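Local coordinates for protein 11R-lipoxygenase (Gersemia fruticosa, PDB 3VF1) that probably inserts molecular oxygen into polyunsaturated fatty acids at a non-heme iron centre, under the control of calcium, at residues C396-E401 against A430-G435; K419-H424 against V566-C571; D494-L499 against T685-G690; Q574-N579 against H691-I696; F580-T585 against N630-I635. All blocks are in the same frame, centred on the assembly; numbering follows the deposited sequence.

Contact 1 of 5, residues C396-E401 against A430-G435. With FE2 (Fe (II) ion), chain E.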
# COMPACT_ATOMS: atom_id res chain seq x y z
N CYS A 396 -1.79 4.72 -3.14
CA CYS A 396 -1.67 3.34 -2.69
C CYS A 396 -2.93 2.88 -1.95
O CYS A 396 -3.65 2.00 -2.43
CB CYS A 396 -0.45 3.14 -1.79
SG CYS A 396 1.15 3.23 -2.63
N HIS A 397 -3.20 3.49 -0.80
CA HIS A 397 -4.32 3.07 0.04
C HIS A 397 -5.67 3.23 -0.67
O HIS A 397 -6.38 2.25 -0.87
CB HIS A 397 -4.32 3.85 1.36
CG HIS A 397 -3.30 3.37 2.34
ND1 HIS A 397 -3.65 2.75 3.52
CD2 HIS A 397 -1.95 3.41 2.32
CE1 HIS A 397 -2.55 2.43 4.19
NE2 HIS A 397 -1.51 2.82 3.48
N LEU A 398 -6.01 4.46 -1.04
CA LEU A 398 -7.34 4.75 -1.57
C LEU A 398 -7.57 4.23 -2.99
O LEU A 398 -8.66 3.76 -3.31
CB LEU A 398 -7.62 6.26 -1.51
CG LEU A 398 -7.55 6.88 -0.11
CD1 LEU A 398 -7.97 8.34 -0.15
CD2 LEU A 398 -8.40 6.10 0.88
N MET A 399 -6.55 4.31 -3.84
CA MET A 399 -6.69 3.89 -5.23
C MET A 399 -6.80 2.38 -5.38
O MET A 399 -7.29 1.88 -6.40
CB MET A 399 -5.52 4.42 -6.07
CG MET A 399 -5.65 5.89 -6.46
SD MET A 399 -6.97 6.20 -7.65
CE MET A 399 -6.29 5.46 -9.14
N MET A 400 -6.34 1.63 -4.38
CA MET A 400 -6.36 0.18 -4.45
C MET A 400 -7.59 -0.43 -3.77
O MET A 400 -7.94 -1.58 -4.03
CB MET A 400 -5.09 -0.41 -3.83
CG MET A 400 -3.84 -0.22 -4.66
SD MET A 400 -3.97 -0.94 -6.31
CE MET A 400 -4.28 0.52 -7.30
N GLU A 401 -8.24 0.33 -2.89
CA GLU A 401 -9.37 -0.20 -2.13
C GLU A 401 -10.51 -0.70 -3.04
O GLU A 401 -11.09 -1.75 -2.77
CB GLU A 401 -9.90 0.84 -1.15
CG GLU A 401 -10.97 0.31 -0.21
CD GLU A 401 -11.51 1.37 0.73
OE1 GLU A 401 -10.89 2.45 0.83
OE2 GLU A 401 -12.55 1.11 1.37
N ALA A 430 -9.95 -2.64 6.09
CA ALA A 430 -9.85 -2.35 7.51
C ALA A 430 -9.04 -1.07 7.77
O ALA A 430 -9.51 -0.16 8.45
CB ALA A 430 -9.22 -3.52 8.25
N ILE A 431 -7.83 -1.01 7.22
CA ILE A 431 -6.93 0.11 7.48
C ILE A 431 -7.47 1.43 6.92
O ILE A 431 -7.29 2.48 7.52
CB ILE A 431 -5.51 -0.14 6.92
CG1 ILE A 431 -4.55 0.96 7.38
CG2 ILE A 431 -5.52 -0.21 5.40
CD1 ILE A 431 -4.46 1.12 8.89
N ASN A 432 -8.12 1.36 5.76
CA ASN A 432 -8.67 2.57 5.14
C ASN A 432 -9.87 3.11 5.90
O ASN A 432 -10.09 4.32 5.93
CB ASN A 432 -9.05 2.30 3.68
CG ASN A 432 -7.86 2.31 2.76
OD1 ASN A 432 -6.71 2.29 3.20
ND2 ASN A 432 -8.12 2.34 1.46
N THR A 433 -10.65 2.22 6.49
CA THR A 433 -11.79 2.64 7.30
C THR A 433 -11.28 3.38 8.53
O THR A 433 -11.85 4.39 8.93
CB THR A 433 -12.65 1.44 7.74
OG1 THR A 433 -13.19 0.77 6.59
CG2 THR A 433 -13.79 1.91 8.63
N LEU A 434 -10.21 2.87 9.12
CA LEU A 434 -9.56 3.53 10.24
C LEU A 434 -8.97 4.85 9.78
O LEU A 434 -9.09 5.87 10.47
CB LEU A 434 -8.46 2.64 10.82
CG LEU A 434 -7.72 3.19 12.04
CD1 LEU A 434 -8.64 3.22 13.25
CD2 LEU A 434 -6.47 2.38 12.33
N GLY A 435 -8.33 4.84 8.62
CA GLY A 435 -7.72 6.03 8.06
C GLY A 435 -8.74 7.15 7.86
O GLY A 435 -8.45 8.31 8.13
FE FE2 E . 0.43 2.50 4.38
O HOH W 1 0.81 3.18 6.60
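N432 spends its whole carboxamide on the facing segment, reaching from helix 428-438 across to H397 and E401 on helix 369-410. Its ND2 donates twice: to the backbone O of H397 at 2.9 Å and to OE1 of E401 at 2.8 Å. Both acceptors lie in the amide plane, and the second bond is almost straight, with an N-H...O angle of 171°. The acceptors are met from above, H397 O over its carbonyl plane and E401 OE1 over its carboxylate. The amide oxygen turns the other way. OD1 accepts from ND1 of H397 at 3.1 Å, at the edge of the imidazole and close to its plane, with ring and amide only 26° apart. That leaves the far ring nitrogen, NE2, to bind iron(II) at 2.2 Å.

E401 arrives by an extended chain whose CG is anti to the backbone N (chi1 -173°); it and N432 run past each other in opposite senses, carboxylate and amide steeply inclined. OE2 has its own partners, a salt bridge to R436 and the backbone N of V181. L398 CD2 rests 3.8 Å from N432 ND2, and I431 CG2 lies 4.0 Å from H397 ND1. With an alanine at N432, H397 ND1 would probably be left without its acceptor and E401 OE1 without this donor, and the ring would be less restrained against turning about its iron bond. The chemistry is that of a buried second shell: H392, H575, N579 and the terminal carboxylate of I698 share the iron, while one asparagine helps fix the rotation of H397 and ties it through E401 to an arginine.

Contact 2 of 5, residues K419-H424 against V566-C571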
# COMPACT_ATOMS: atom_id res chain seq x y z
N LYS A 419 -8.72 -15.81 -6.10
CA LYS A 419 -7.65 -16.49 -5.38
C LYS A 419 -6.34 -15.74 -5.57
O LYS A 419 -5.53 -15.64 -4.64
CB LYS A 419 -7.49 -17.92 -5.89
CG LYS A 419 -8.70 -18.81 -5.65
CD LYS A 419 -8.46 -20.21 -6.20
CE LYS A 419 -9.65 -21.12 -5.98
NZ LYS A 419 -9.89 -21.42 -4.54
N LEU A 420 -6.13 -15.22 -6.77
CA LEU A 420 -4.90 -14.51 -7.10
C LEU A 420 -4.75 -13.24 -6.27
O LEU A 420 -3.69 -13.00 -5.68
CB LEU A 420 -4.90 -14.14 -8.59
CG LEU A 420 -3.66 -13.38 -9.08
CD1 LEU A 420 -2.42 -14.26 -9.00
CD2 LEU A 420 -3.87 -12.86 -10.49
N LEU A 421 -5.81 -12.45 -6.21
CA LEU A 421 -5.75 -11.14 -5.57
C LEU A 421 -5.92 -11.19 -4.06
O LEU A 421 -5.50 -10.27 -3.35
CB LEU A 421 -6.83 -10.22 -6.15
CG LEU A 421 -6.71 -9.89 -7.64
CD1 LEU A 421 -7.84 -8.98 -8.07
CD2 LEU A 421 -5.36 -9.25 -7.93
N TYR A 422 -6.53 -12.26 -3.55
CA TYR A 422 -6.91 -12.31 -2.14
C TYR A 422 -5.78 -11.93 -1.19
O TYR A 422 -5.95 -11.06 -0.34
CB TYR A 422 -7.46 -13.69 -1.77
CG TYR A 422 -7.95 -13.75 -0.34
CD1 TYR A 422 -9.19 -13.23 0.00
CD2 TYR A 422 -7.17 -14.30 0.66
CE1 TYR A 422 -9.64 -13.27 1.30
CE2 TYR A 422 -7.61 -14.34 1.97
CZ TYR A 422 -8.85 -13.83 2.28
OH TYR A 422 -9.30 -13.86 3.58
N PRO A 423 -4.61 -12.57 -1.33
CA PRO A 423 -3.52 -12.27 -0.39
C PRO A 423 -2.98 -10.85 -0.53
O PRO A 423 -2.34 -10.35 0.40
CB PRO A 423 -2.44 -13.30 -0.76
CG PRO A 423 -2.73 -13.67 -2.17
CD PRO A 423 -4.22 -13.59 -2.32
N HIS A 424 -3.24 -10.21 -1.66
CA HIS A 424 -2.68 -8.89 -1.93
C HIS A 424 -3.62 -7.75 -1.54
O HIS A 424 -3.17 -6.62 -1.33
CB HIS A 424 -2.30 -8.78 -3.40
CG HIS A 424 -1.24 -9.75 -3.82
ND1 HIS A 424 0.06 -9.67 -3.37
CD2 HIS A 424 -1.29 -10.82 -4.64
CE1 HIS A 424 0.77 -10.65 -3.90
NE2 HIS A 424 -0.03 -11.37 -4.68
N VAL A 566 -0.71 -4.33 -12.15
CA VAL A 566 -0.75 -3.04 -11.48
C VAL A 566 -1.21 -3.18 -10.03
O VAL A 566 -0.63 -2.59 -9.12
CB VAL A 566 -1.70 -2.06 -12.21
CG1 VAL A 566 -2.08 -0.89 -11.30
CG2 VAL A 566 -1.06 -1.56 -13.49
N VAL A 567 -2.26 -3.97 -9.82
CA VAL A 567 -2.83 -4.13 -8.49
C VAL A 567 -1.86 -4.84 -7.54
O VAL A 567 -1.61 -4.37 -6.43
CB VAL A 567 -4.15 -4.93 -8.54
CG1 VAL A 567 -4.68 -5.18 -7.13
CG2 VAL A 567 -5.19 -4.19 -9.36
N VAL A 568 -1.32 -5.97 -7.99
CA VAL A 568 -0.41 -6.75 -7.16
C VAL A 568 0.85 -5.96 -6.83
O VAL A 568 1.35 -6.01 -5.71
CB VAL A 568 -0.01 -8.07 -7.86
CG1 VAL A 568 1.07 -8.80 -7.07
CG2 VAL A 568 -1.23 -8.97 -8.05
N PHE A 569 1.35 -5.22 -7.82
CA PHE A 569 2.57 -4.44 -7.63
C PHE A 569 2.36 -3.29 -6.66
O PHE A 569 3.21 -3.01 -5.82
CB PHE A 569 3.06 -3.90 -8.98
CG PHE A 569 4.27 -3.02 -8.86
CD1 PHE A 569 5.54 -3.55 -8.91
CD2 PHE A 569 4.13 -1.65 -8.71
CE1 PHE A 569 6.66 -2.74 -8.80
CE2 PHE A 569 5.24 -0.83 -8.61
CZ PHE A 569 6.50 -1.38 -8.65
N THR A 570 1.22 -2.61 -6.78
CA THR A 570 0.93 -1.44 -5.96
C THR A 570 0.62 -1.83 -4.51
O THR A 570 1.01 -1.13 -3.58
CB THR A 570 -0.26 -0.63 -6.52
OG1 THR A 570 0.08 -0.13 -7.82
CG2 THR A 570 -0.60 0.53 -5.60
N CYS A 571 -0.09 -2.94 -4.33
CA CYS A 571 -0.47 -3.39 -3.00
C CYS A 571 0.72 -3.95 -2.22
O CYS A 571 0.72 -3.95 -0.99
CB CYS A 571 -1.56 -4.46 -3.09
SG CYS A 571 -3.16 -3.85 -3.69
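The imidazole of H424 lies against V568, whose CG1 sits over the centre of one face, 3.7 Å from the ring centroid and 12° off the normal, a well-centred CH-pi contact. V568 CG2 lies beside it, 3.9 Å from H424 CD2. The ring's nitrogens are both engaged elsewhere: ND1 is hydrogen-bonded to the backbone O of N694, and NE2 to the hydroxyl of Y645. A leucine here would probably leave N694 O and the Y645 hydroxyl without these partners and V568 CG1 without its ring face.

One turn earlier, L421 adds an apolar contact, its CD2 methyl reaching V568 CG2 at 4.1 Å and V567 CG1 at 4.2 Å. At the other end the backbone O of H424 lies 3.2 Å from C571 CB. The helix is kinked at P423, whose N has no hydrogen to give, and H424 N bonds to L421 O, three residues back, at 2.8 Å.

The two short axes run nearly parallel, 17° apart and 9.9 Å from each other. Helix 416-425 thus packs alongside helix 557-579, which is flanked in turn by helix 491-514, where I503 touches V568, and by helix 369-410, where T403 meets V567 and M400 meets C571.

Contact 3 of 5, residues D494-L499 against T685-G690. With FRU (beta-D-fructofuranose), chain C.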
# COMPACT_ATOMS: atom_id res chain seq x y z
N ASP A 494 15.62 0.61 -10.35
CA ASP A 494 16.20 -0.67 -10.73
C ASP A 494 15.45 -1.83 -10.09
O ASP A 494 15.12 -2.81 -10.75
CB ASP A 494 17.68 -0.72 -10.35
CG ASP A 494 18.53 0.21 -11.18
OD1 ASP A 494 18.16 0.50 -12.33
OD2 ASP A 494 19.59 0.65 -10.68
N ASP A 495 15.18 -1.71 -8.79
CA ASP A 495 14.54 -2.79 -8.05
C ASP A 495 13.06 -2.92 -8.40
O ASP A 495 12.55 -4.02 -8.56
CB ASP A 495 14.69 -2.56 -6.54
CG ASP A 495 16.15 -2.54 -6.10
OD1 ASP A 495 16.99 -3.15 -6.81
OD2 ASP A 495 16.45 -1.93 -5.06
N ALA A 496 12.38 -1.78 -8.52
CA ALA A 496 10.96 -1.78 -8.86
C ALA A 496 10.71 -2.39 -10.24
O ALA A 496 9.69 -3.04 -10.46
CB ALA A 496 10.41 -0.36 -8.81
N LEU A 497 11.65 -2.20 -11.16
CA LEU A 497 11.50 -2.71 -12.51
C LEU A 497 11.72 -4.22 -12.57
O LEU A 497 11.13 -4.91 -13.40
CB LEU A 497 12.45 -2.00 -13.48
CG LEU A 497 12.03 -0.59 -13.90
CD1 LEU A 497 13.08 0.04 -14.81
CD2 LEU A 497 10.67 -0.60 -14.59
N LEU A 498 12.58 -4.73 -11.70
CA LEU A 498 12.79 -6.17 -11.60
C LEU A 498 11.53 -6.84 -11.05
O LEU A 498 11.09 -7.87 -11.56
CB LEU A 498 13.97 -6.49 -10.67
CG LEU A 498 15.37 -6.12 -11.18
CD1 LEU A 498 16.40 -6.44 -10.11
CD2 LEU A 498 15.69 -6.85 -12.47
N LEU A 499 10.96 -6.24 -10.02
CA LEU A 499 9.79 -6.80 -9.35
C LEU A 499 8.56 -6.72 -10.25
O LEU A 499 7.76 -7.65 -10.29
CB LEU A 499 9.52 -6.05 -8.05
CG LEU A 499 10.54 -6.32 -6.94
CD1 LEU A 499 10.65 -5.15 -5.99
CD2 LEU A 499 10.16 -7.59 -6.19
N THR A 685 17.07 -0.90 0.73
CA THR A 685 16.65 -2.23 1.14
C THR A 685 15.14 -2.40 1.19
O THR A 685 14.64 -3.44 1.63
CB THR A 685 17.19 -2.54 2.55
OG1 THR A 685 16.69 -1.57 3.47
CG2 THR A 685 18.71 -2.51 2.55
N TRP A 686 14.40 -1.40 0.72
CA TRP A 686 12.96 -1.36 0.92
C TRP A 686 12.19 -2.20 -0.10
O TRP A 686 10.98 -2.40 0.05
CB TRP A 686 12.48 0.09 0.90
CG TRP A 686 13.29 0.96 1.79
CD1 TRP A 686 14.11 1.98 1.41
CD2 TRP A 686 13.40 0.86 3.21
NE1 TRP A 686 14.72 2.54 2.51
CE2 TRP A 686 14.30 1.87 3.63
CE3 TRP A 686 12.83 0.03 4.17
CZ2 TRP A 686 14.63 2.06 4.97
CZ3 TRP A 686 13.15 0.22 5.50
CH2 TRP A 686 14.04 1.23 5.89
N LEU A 687 12.87 -2.68 -1.13
CA LEU A 687 12.23 -3.51 -2.14
C LEU A 687 12.85 -4.91 -2.21
O LEU A 687 12.66 -5.63 -3.18
CB LEU A 687 12.28 -2.83 -3.51
CG LEU A 687 11.29 -1.68 -3.70
CD1 LEU A 687 11.43 -1.07 -5.08
CD2 LEU A 687 9.86 -2.15 -3.47
N ILE A 688 13.59 -5.28 -1.17
CA ILE A 688 14.01 -6.66 -1.01
C ILE A 688 12.75 -7.48 -0.77
O ILE A 688 12.03 -7.22 0.20
CB ILE A 688 14.98 -6.82 0.17
CG1 ILE A 688 16.32 -6.15 -0.16
CG2 ILE A 688 15.20 -8.30 0.48
CD1 ILE A 688 17.29 -6.12 1.01
N PRO A 689 12.48 -8.46 -1.64
CA PRO A 689 11.22 -9.22 -1.58
C PRO A 689 10.87 -9.69 -0.17
O PRO A 689 9.70 -9.63 0.22
CB PRO A 689 11.49 -10.41 -2.50
CG PRO A 689 12.48 -9.91 -3.48
CD PRO A 689 13.35 -8.94 -2.72
N GLY A 690 11.86 -10.16 0.57
CA GLY A 690 11.64 -10.63 1.93
C GLY A 690 11.21 -9.54 2.89
O GLY A 690 10.78 -9.83 4.01
C1 FRU C . 16.35 -0.93 -15.60
C2 FRU C . 17.60 -0.63 -16.42
C3 FRU C . 18.59 -1.77 -16.38
C4 FRU C . 19.94 -1.09 -16.29
C5 FRU C . 19.62 0.25 -15.64
C6 FRU C . 20.52 1.34 -16.21
O1 FRU C . 16.72 -1.18 -14.26
O2 FRU C . 17.24 -0.42 -17.77
O3 FRU C . 18.51 -2.58 -17.53
O4 FRU C . 20.87 -1.82 -15.53
O5 FRU C . 18.25 0.52 -15.89
O6 FRU C . 20.91 2.25 -15.20
O HOH W 2 15.74 -2.90 -2.32
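L687 points its side chain into the groove between D495, A496 and L499 on helix 491-514. Its CB lies 3.9 Å from CB of D495 and 3.8 Å from CD1 of L499. A chi1 of -76° aims CG at the helix, and its two methyls go separate ways. CD1 goes to the helix itself, 3.6 Å from the backbone N of A496 and 3.9 Å from that residue's CB, while CD2 stays near L499 CD1 at 4.0 Å and also touches A577 of helix 557-579.

L687 is the third residue of a type I beta turn, T685 to I688, in the loop after helix 653-676 that leads the chain toward the iron; the turn leaves the leucine facing the helix. On the polar side a single water joins the two segments: it donates to OD2 of D495 and accepts from the backbone N of L687 at 3.1 Å. The other carboxylate oxygen of D495, OD1, makes a salt bridge to R676. L499 reaches further along the loop, its CD2 meeting CG of P689 at 4.3 Å. On another side of the helix, D494 OD1 accepts a hydrogen bond of 2.9 Å from O1 of a bound fructose, which K493 also holds.

Contact 4 of 5, residues Q574-N579 against H691-I696. With FE2 (Fe (II) ion), chain E.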
# COMPACT_ATOMS: atom_id res chain seq x y z
N GLN A 574 5.06 -1.12 -4.30
CA GLN A 574 4.95 0.33 -4.25
C GLN A 574 4.67 0.80 -2.83
O GLN A 574 5.36 1.69 -2.32
CB GLN A 574 3.85 0.83 -5.18
CG GLN A 574 3.78 2.35 -5.29
CD GLN A 574 5.02 2.96 -5.91
OE1 GLN A 574 5.96 2.25 -6.30
NE2 GLN A 574 5.04 4.28 -6.02
N HIS A 575 3.67 0.21 -2.18
CA HIS A 575 3.33 0.60 -0.82
C HIS A 575 4.53 0.42 0.11
O HIS A 575 4.80 1.27 0.95
CB HIS A 575 2.15 -0.21 -0.29
CG HIS A 575 1.80 0.10 1.13
ND1 HIS A 575 2.13 -0.72 2.18
CD2 HIS A 575 1.17 1.17 1.68
CE1 HIS A 575 1.71 -0.19 3.31
NE2 HIS A 575 1.12 0.96 3.03
N ALA A 576 5.25 -0.69 -0.06
CA ALA A 576 6.40 -0.98 0.78
C ALA A 576 7.48 0.09 0.61
O ALA A 576 8.09 0.53 1.58
CB ALA A 576 6.97 -2.35 0.45
N ALA A 577 7.70 0.50 -0.63
CA ALA A 577 8.77 1.44 -0.95
C ALA A 577 8.52 2.82 -0.34
O ALA A 577 9.44 3.48 0.11
CB ALA A 577 8.94 1.55 -2.46
N VAL A 578 7.25 3.24 -0.34
CA VAL A 578 6.90 4.57 0.13
C VAL A 578 6.34 4.58 1.55
O VAL A 578 5.97 5.63 2.06
CB VAL A 578 5.86 5.23 -0.80
CG1 VAL A 578 6.26 5.07 -2.26
CG2 VAL A 578 4.48 4.63 -0.56
N ASN A 579 6.27 3.41 2.18
CA ASN A 579 5.69 3.31 3.52
C ASN A 579 6.71 2.92 4.59
O ASN A 579 6.93 3.66 5.55
CB ASN A 579 4.53 2.31 3.52
CG ASN A 579 3.72 2.35 4.80
OD1 ASN A 579 2.62 2.90 4.84
ND2 ASN A 579 4.25 1.75 5.86
N HIS A 691 11.33 -8.29 2.47
CA HIS A 691 10.92 -7.15 3.29
C HIS A 691 9.61 -6.53 2.81
O HIS A 691 9.09 -5.61 3.44
CB HIS A 691 12.01 -6.07 3.28
CG HIS A 691 13.31 -6.50 3.89
ND1 HIS A 691 14.34 -5.62 4.12
CD2 HIS A 691 13.74 -7.71 4.30
CE1 HIS A 691 15.36 -6.27 4.66
NE2 HIS A 691 15.02 -7.54 4.78
N VAL A 692 9.08 -7.02 1.69
CA VAL A 692 7.89 -6.43 1.08
C VAL A 692 6.63 -7.23 1.42
O VAL A 692 6.46 -8.35 0.94
CB VAL A 692 8.02 -6.38 -0.46
CG1 VAL A 692 6.77 -5.77 -1.08
CG2 VAL A 692 9.26 -5.60 -0.86
N PRO A 693 5.74 -6.66 2.25
CA PRO A 693 4.48 -7.36 2.56
C PRO A 693 3.65 -7.62 1.31
O PRO A 693 3.82 -6.92 0.31
CB PRO A 693 3.76 -6.37 3.49
CG PRO A 693 4.83 -5.50 4.04
CD PRO A 693 5.85 -5.38 2.95
N ASN A 694 2.76 -8.60 1.38
CA ASN A 694 1.92 -8.94 0.24
C ASN A 694 0.83 -7.91 -0.03
O ASN A 694 0.39 -7.76 -1.16
CB ASN A 694 1.29 -10.32 0.44
CG ASN A 694 2.14 -11.44 -0.12
OD1 ASN A 694 2.61 -11.37 -1.25
ND2 ASN A 694 2.34 -12.49 0.68
N SER A 695 0.41 -7.21 1.02
CA SER A 695 -0.72 -6.29 0.89
C SER A 695 -0.51 -4.97 1.63
O SER A 695 0.54 -4.73 2.23
CB SER A 695 -1.99 -6.95 1.43
OG SER A 695 -1.87 -7.22 2.82
N ILE A 696 -1.52 -4.12 1.56
CA ILE A 696 -1.56 -2.87 2.30
C ILE A 696 -2.40 -3.08 3.56
O ILE A 696 -3.62 -2.93 3.53
CB ILE A 696 -2.22 -1.75 1.47
CG1 ILE A 696 -1.40 -1.48 0.21
CG2 ILE A 696 -2.37 -0.48 2.30
CD1 ILE A 696 -2.09 -0.54 -0.77
FE FE2 E . 0.43 2.50 4.38
O HOH W 3 2.88 -3.40 1.12
O HOH W 1 0.81 3.18 6.60
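A water couples H575 to S695, accepting from ND1 of the imidazole at 3.0 Å and lying 2.9 Å from the backbone O of S695, to which it can donate. The histidine thus uses both nitrogens: ND1 gives its proton to the water, and NE2 binds the iron(II) at 2.2 Å. I696 lies across one face of the ring. Its two gamma carbons divide the work, CG1 packing 3.7 Å from H575 CG toward the rim, and CG2 sitting 4.0 Å from the ring centroid, 19° off the normal, in a CH-pi contact. The first torsion of I696 (chi1 -62°) allows this, placing CG2 opposite the backbone N and CG1 beside it.

One residue on, A576 meets the loop with nothing but a methyl: its CB touches CG1 of V692 at 3.8 Å and also the CD of P693. Backbone hydrogen bonds pair V692 with L642 and N694 with K640.

At the end of 574-579, N579 binds the iron through OD1 at 2.3 Å, while its ND2 is hydrogen-bonded to L632 O. A water also binds, 2.4 Å from the iron. With H392, H397 and the terminal carboxylate of I698, this is the lipoxygenase non-heme iron site, in which a long core helix supplies a histidine and an asparagine and the C-terminal tail packs against the histidine on its way to the metal.

Contact 5 of 5, residues F580-T585 against N630-I635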
# COMPACT_ATOMS: atom_id res chain seq x y z
N PHE A 580 7.35 1.77 4.42
CA PHE A 580 8.26 1.25 5.44
C PHE A 580 9.63 1.91 5.39
O PHE A 580 10.49 1.62 6.23
CB PHE A 580 8.38 -0.27 5.31
CG PHE A 580 7.09 -1.00 5.55
CD1 PHE A 580 6.61 -1.16 6.84
CD2 PHE A 580 6.36 -1.51 4.50
CE1 PHE A 580 5.42 -1.82 7.07
CE2 PHE A 580 5.17 -2.17 4.72
CZ PHE A 580 4.70 -2.33 6.01
N SER A 581 9.83 2.80 4.43
CA SER A 581 11.05 3.58 4.34
C SER A 581 10.90 4.91 5.08
O SER A 581 11.82 5.73 5.09
CB SER A 581 11.39 3.85 2.88
OG SER A 581 10.34 4.57 2.25
N GLN A 582 9.75 5.11 5.71
CA GLN A 582 9.41 6.40 6.31
C GLN A 582 10.24 6.75 7.54
O GLN A 582 10.40 7.93 7.86
CB GLN A 582 7.93 6.45 6.65
CG GLN A 582 7.03 6.78 5.48
CD GLN A 582 5.57 6.90 5.88
OE1 GLN A 582 4.99 7.99 5.82
NE2 GLN A 582 4.98 5.79 6.29
N MET A 583 10.75 5.75 8.25
CA MET A 583 11.55 6.03 9.44
C MET A 583 12.94 6.50 9.05
O MET A 583 13.52 7.37 9.70
CB MET A 583 11.63 4.80 10.35
CG MET A 583 12.34 5.07 11.67
SD MET A 583 11.59 6.42 12.62
CE MET A 583 10.17 5.58 13.33
N ALA A 584 13.48 5.92 7.98
CA ALA A 584 14.77 6.34 7.45
C ALA A 584 14.67 7.76 6.90
O ALA A 584 15.65 8.50 6.89
CB ALA A 584 15.23 5.39 6.36
N THR A 585 13.48 8.14 6.46
CA THR A 585 13.26 9.43 5.81
C THR A 585 12.85 10.52 6.80
O THR A 585 13.35 11.64 6.74
CB THR A 585 12.19 9.32 4.71
OG1 THR A 585 12.66 8.45 3.67
CG2 THR A 585 11.87 10.68 4.12
N ASN A 630 6.38 5.71 13.34
CA ASN A 630 6.67 4.46 14.02
C ASN A 630 5.48 3.51 13.92
O ASN A 630 5.65 2.29 13.83
CB ASN A 630 7.03 4.71 15.48
CG ASN A 630 7.38 3.43 16.23
OD1 ASN A 630 8.44 2.86 16.02
ND2 ASN A 630 6.48 2.99 17.10
N ALA A 631 4.28 4.07 13.93
CA ALA A 631 3.06 3.28 13.81
C ALA A 631 2.83 2.81 12.37
O ALA A 631 2.51 1.65 12.15
CB ALA A 631 1.87 4.09 14.29
N LEU A 632 3.02 3.71 11.41
CA LEU A 632 2.80 3.38 10.01
C LEU A 632 3.73 2.28 9.53
O LEU A 632 3.41 1.57 8.58
CB LEU A 632 2.99 4.63 9.13
CG LEU A 632 1.97 5.75 9.31
CD1 LEU A 632 2.34 6.94 8.44
CD2 LEU A 632 0.56 5.28 8.98
N THR A 633 4.88 2.13 10.18
CA THR A 633 5.86 1.11 9.78
C THR A 633 5.76 -0.14 10.65
O THR A 633 6.72 -0.91 10.74
CB THR A 633 7.31 1.65 9.85
OG1 THR A 633 7.65 1.97 11.21
CG2 THR A 633 7.47 2.89 8.98
N THR A 634 4.61 -0.34 11.28
CA THR A 634 4.39 -1.51 12.12
C THR A 634 4.31 -2.79 11.29
O THR A 634 3.47 -2.90 10.39
CB THR A 634 3.10 -1.39 12.95
OG1 THR A 634 3.20 -0.27 13.84
CG2 THR A 634 2.85 -2.66 13.75
N ILE A 635 5.18 -3.74 11.59
CA ILE A 635 5.14 -5.06 10.96
C ILE A 635 4.95 -6.14 12.02
O ILE A 635 5.82 -6.37 12.85
CB ILE A 635 6.43 -5.35 10.18
CG1 ILE A 635 6.51 -4.47 8.93
CG2 ILE A 635 6.49 -6.82 9.78
CD1 ILE A 635 7.79 -4.65 8.13
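F580 and I635 turn their side chains the same way at the first torsion, CG of the one and CG1 of the other lying beside the backbone N (chi1 -64° for F580, -70° for I635), and the isoleucine end lies slantwise over the ring. The closest touch is F580 CE1 to I635 CG1 at 3.4 Å, while CD1 of the isoleucine hovers off-centre, 4.2 Å from the F580 ring centroid. At the ring's edge lies the backbone O of T634, 4.0 Å from F580 CE1. T633 CA comes within 3.8 Å of F580 CD1, and its CG2 methyl packs on F580 CA.

In the lipoxygenase domain this is where the C-terminal end of helix 619-632 meets the chain that has just left helix 557-579 and its iron ligand N579. The turn after the helix is bound up by A631 O, which accepts from both N and OG1 of T634, the hydroxyl at 2.6 Å. Toward the interior, Q582 lays its amide against L632, with NE2 3.6 Å from L632 CD1; the same NE2 bonds to N579 O, and OE1 pairs with Q388. The nearest side-chain atom of L632 is about 5 Å from the bound iron(II) ion. M583, bent at both its second and third torsions, curls back to set its CE methyl 3.7 Å from CA of N630.

In the fold
Contacts 1 to 4 are buried, whereas contact 5 is only partly so, with I635 at the surface. Contacts 1 and 4 share the iron and a bound water: both supply ligands, and I696 touches the H397 ring as well as H575. Contacts 2 and 4 both use helix 557-579, linked where H424 ND1 meets N694 O. Contact 3, farther from the metal, is held by leucines and a water, and its L687 packs on A577 of contact 4. Contact 5 joins the site through N579 ND2 and L632 O. Direct hydrogen bonding across the segments belongs to contact 1; the others pack apolar groups, several against rings, with bridging waters in 3 and 4 and metal ligands in 4.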